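DUF4595 domain-containing protein (Bacteroides vulgatus, PDB 3TZG) is of unknown function but folds as a porin-like beta barrel, consistent with a place in the outer membrane. Local coordinates at residues A[219-224]-A[229-234]. Residues are numbered along the deposited sequence; the frame is centred on the assembly and turned at random.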
loop_
_atom_site.group_PDB
_atom_site.type_symbol
_atom_site.label_atom_id
_atom_site.label_comp_id
_atom_site.label_asym_id
_atom_site.label_seq_id
_atom_site.Cartn_x
_atom_site.Cartn_y
_atom_site.Cartn_z
ATOM N N ALA A 219 4.685 -0.972 -15.677
ATOM C CA ALA A 219 3.493 -0.245 -15.258
ATOM C C ALA A 219 3.044 0.655 -16.377
ATOM O O ALA A 219 3.856 1.347 -16.970
ATOM C CB ALA A 219 3.773 0.550 -14.008
ATOM N N ASN A 220 1.781 0.611 -16.705
ATOM C CA ASN A 220 1.249 1.400 -17.799
ATOM C C ASN A 220 0.106 2.335 -17.291
ATOM O O ASN A 220 -0.874 1.878 -16.673
ATOM C CB ASN A 220 0.764 0.468 -18.922
ATOM C CG ASN A 220 0.295 1.228 -20.115
ATOM O OD1 ASN A 220 1.081 1.923 -20.772
ATOM N ND2 ASN A 220 -1.004 1.212 -20.344
ATOM N N TYR A 221 0.250 3.652 -17.566
ATOM C CA TYR A 221 -0.706 4.629 -17.095
ATOM C C TYR A 221 -1.334 5.412 -18.224
ATOM O O TYR A 221 -0.597 5.995 -19.023
ATOM C CB TYR A 221 -0.018 5.625 -16.138
ATOM C CG TYR A 221 0.861 5.006 -15.089
ATOM C CD1 TYR A 221 0.329 4.571 -13.875
ATOM C CD2 TYR A 221 2.234 4.881 -15.286
ATOM C CE1 TYR A 221 1.136 3.993 -12.899
ATOM C CE2 TYR A 221 3.052 4.308 -14.317
ATOM C CZ TYR A 221 2.497 3.866 -13.121
ATOM O OH TYR A 221 3.279 3.291 -12.157
ATOM N N ARG A 222 -2.664 5.499 -18.274
ATOM C CA ARG A 222 -3.302 6.416 -19.220
ATOM C C ARG A 222 -3.795 7.597 -18.422
ATOM O O ARG A 222 -4.423 7.424 -17.364
ATOM C CB ARG A 222 -4.387 5.819 -20.115
ATOM C CG ARG A 222 -5.466 5.005 -19.471
ATOM C CD ARG A 222 -6.294 4.330 -20.560
ATOM N NE ARG A 222 -5.470 3.569 -21.512
ATOM C CZ ARG A 222 -5.967 2.875 -22.535
ATOM N NH1 ARG A 222 -7.285 2.813 -22.727
ATOM N NH2 ARG A 222 -5.151 2.230 -23.371
ATOM N N LEU A 223 -3.378 8.797 -18.875
ATOM C CA LEU A 223 -3.591 10.071 -18.199
ATOM C C LEU A 223 -4.605 10.931 -18.920
ATOM O O LEU A 223 -4.514 11.123 -20.133
ATOM C CB LEU A 223 -2.253 10.831 -18.096
ATOM C CG LEU A 223 -1.103 10.141 -17.341
ATOM C CD1 LEU A 223 0.213 10.639 -17.837
ATOM C CD2 LEU A 223 -1.188 10.343 -15.837
ATOM N N ASP A 224 -5.580 11.431 -18.162
ATOM C CA ASP A 224 -6.622 12.341 -18.637
ATOM C C ASP A 224 -6.323 13.686 -18.014
ATOM O O ASP A 224 -6.476 13.853 -16.802
ATOM C CB ASP A 224 -8.022 11.806 -18.287
ATOM C CG ASP A 224 -9.108 12.065 -19.316
ATOM O OD1 ASP A 224 -9.325 13.247 -19.672
ATOM O OD2 ASP A 224 -9.796 11.095 -19.708
ATOM N N VAL A 229 -6.098 7.957 -15.061
ATOM C CA VAL A 229 -7.464 7.421 -15.077
ATOM C C VAL A 229 -7.424 5.896 -15.236
ATOM O O VAL A 229 -8.456 5.245 -15.081
ATOM C CB VAL A 229 -8.379 8.086 -16.131
ATOM C CG1 VAL A 229 -8.746 9.483 -15.680
ATOM C CG2 VAL A 229 -7.749 8.114 -17.520
ATOM N N ARG A 230 -6.229 5.328 -15.492
ATOM C CA ARG A 230 -6.036 3.880 -15.539
ATOM C C ARG A 230 -4.594 3.519 -15.165
ATOM O O ARG A 230 -3.642 4.044 -15.754
ATOM C CB ARG A 230 -6.395 3.266 -16.904
ATOM C CG ARG A 230 -6.377 1.750 -16.832
ATOM C CD ARG A 230 -6.095 1.097 -18.133
ATOM N NE ARG A 230 -7.292 0.888 -18.935
ATOM C CZ ARG A 230 -7.270 0.383 -20.169
ATOM N NH1 ARG A 230 -6.099 0.080 -20.758
ATOM N NH2 ARG A 230 -8.403 0.230 -20.851
ATOM N N ILE A 231 -4.453 2.592 -14.207
ATOM C CA ILE A 231 -3.168 2.047 -13.756
ATOM C C ILE A 231 -3.143 0.563 -14.096
ATOM O O ILE A 231 -4.051 -0.160 -13.698
ATOM C CB ILE A 231 -2.893 2.298 -12.249
ATOM C CG1 ILE A 231 -3.010 3.814 -11.886
ATOM C CG2 ILE A 231 -1.517 1.736 -11.876
ATOM C CD1 ILE A 231 -2.867 4.143 -10.433
ATOM N N GLU A 232 -2.138 0.121 -14.866
ATOM C CA GLU A 232 -1.993 -1.286 -15.270
ATOM C C GLU A 232 -0.620 -1.810 -14.980
ATOM O O GLU A 232 0.350 -1.072 -15.102
ATOM C CB GLU A 232 -2.267 -1.480 -16.760
ATOM C CG GLU A 232 -3.724 -1.554 -17.133
ATOM C CD GLU A 232 -3.963 -1.775 -18.611
ATOM O OE1 GLU A 232 -3.115 -1.343 -19.429
ATOM O OE2 GLU A 232 -5.024 -2.348 -18.955
ATOM N N VAL A 233 -0.524 -3.088 -14.624
ATOM C CA VAL A 233 0.768 -3.725 -14.378
ATOM C C VAL A 233 0.797 -4.980 -15.264
ATOM O O VAL A 233 -0.059 -5.863 -15.139
ATOM C CB VAL A 233 1.044 -3.995 -12.870
ATOM C CG1 VAL A 233 2.364 -4.751 -12.681
ATOM C CG2 VAL A 233 1.054 -2.680 -12.076
ATOM N N LEU A 234 1.725 -5.006 -16.217
ATOM C CA LEU A 234 1.821 -6.094 -17.193
ATOM C C LEU A 234 3.140 -6.886 -17.128
ATOM O O LEU A 234 4.216 -6.327 -16.886
ATOM C CB LEU A 234 1.699 -5.537 -18.616
ATOM C CG LEU A 234 0.434 -4.823 -18.983
ATOM C CD1 LEU A 234 0.757 -3.647 -19.818
ATOM C CD2 LEU A 234 -0.554 -5.755 -19.682
#
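A219, in register with V233, turns its CA toward E232 O (3.3 Å, a CA-H...O contact) in an antiparallel hairpin that exemplifies alternating faces: N220, R222, R230 and E232 share one, A219, Y221, I231 and V233 the other. N220 next pairs with E232 through two backbone bonds, N220 N to E232 O being 2.7 Å and almost straight. With CG anti to the backbone N (chi1 -176°), the amide of N220 runs alongside the E232 carboxylate, its ND2 giving OE1 a weak bond of 3.4 Å. The Y221 ring brings CE1 to 3.6 Å from CG2 of I231, while its hydroxyl hydrogen-bonds to P201 O. R222 lies flat on R230, guanidinium centres 3.7 Å apart and planes at 14°; E232 OE2, 3.2 Å from R230 NH1 but well out of the R230 guanidinium plane, joins it by charge alone and probably eases the like charges. A leucine in place of R230 would probably leave the R222 guanidinium without its stacking partner and E232 without this nearby positive charge. R222 O accepts from V229 N at 2.9 Å and weakly from R230 N; both residues face R222, a classic beta bulge. D224 CB then rests against V229 CG1. Within the barrel wall, strand 199-208 flanks 213-224, and strand 239-247 pairs antiparallel with 227-235 on its other side.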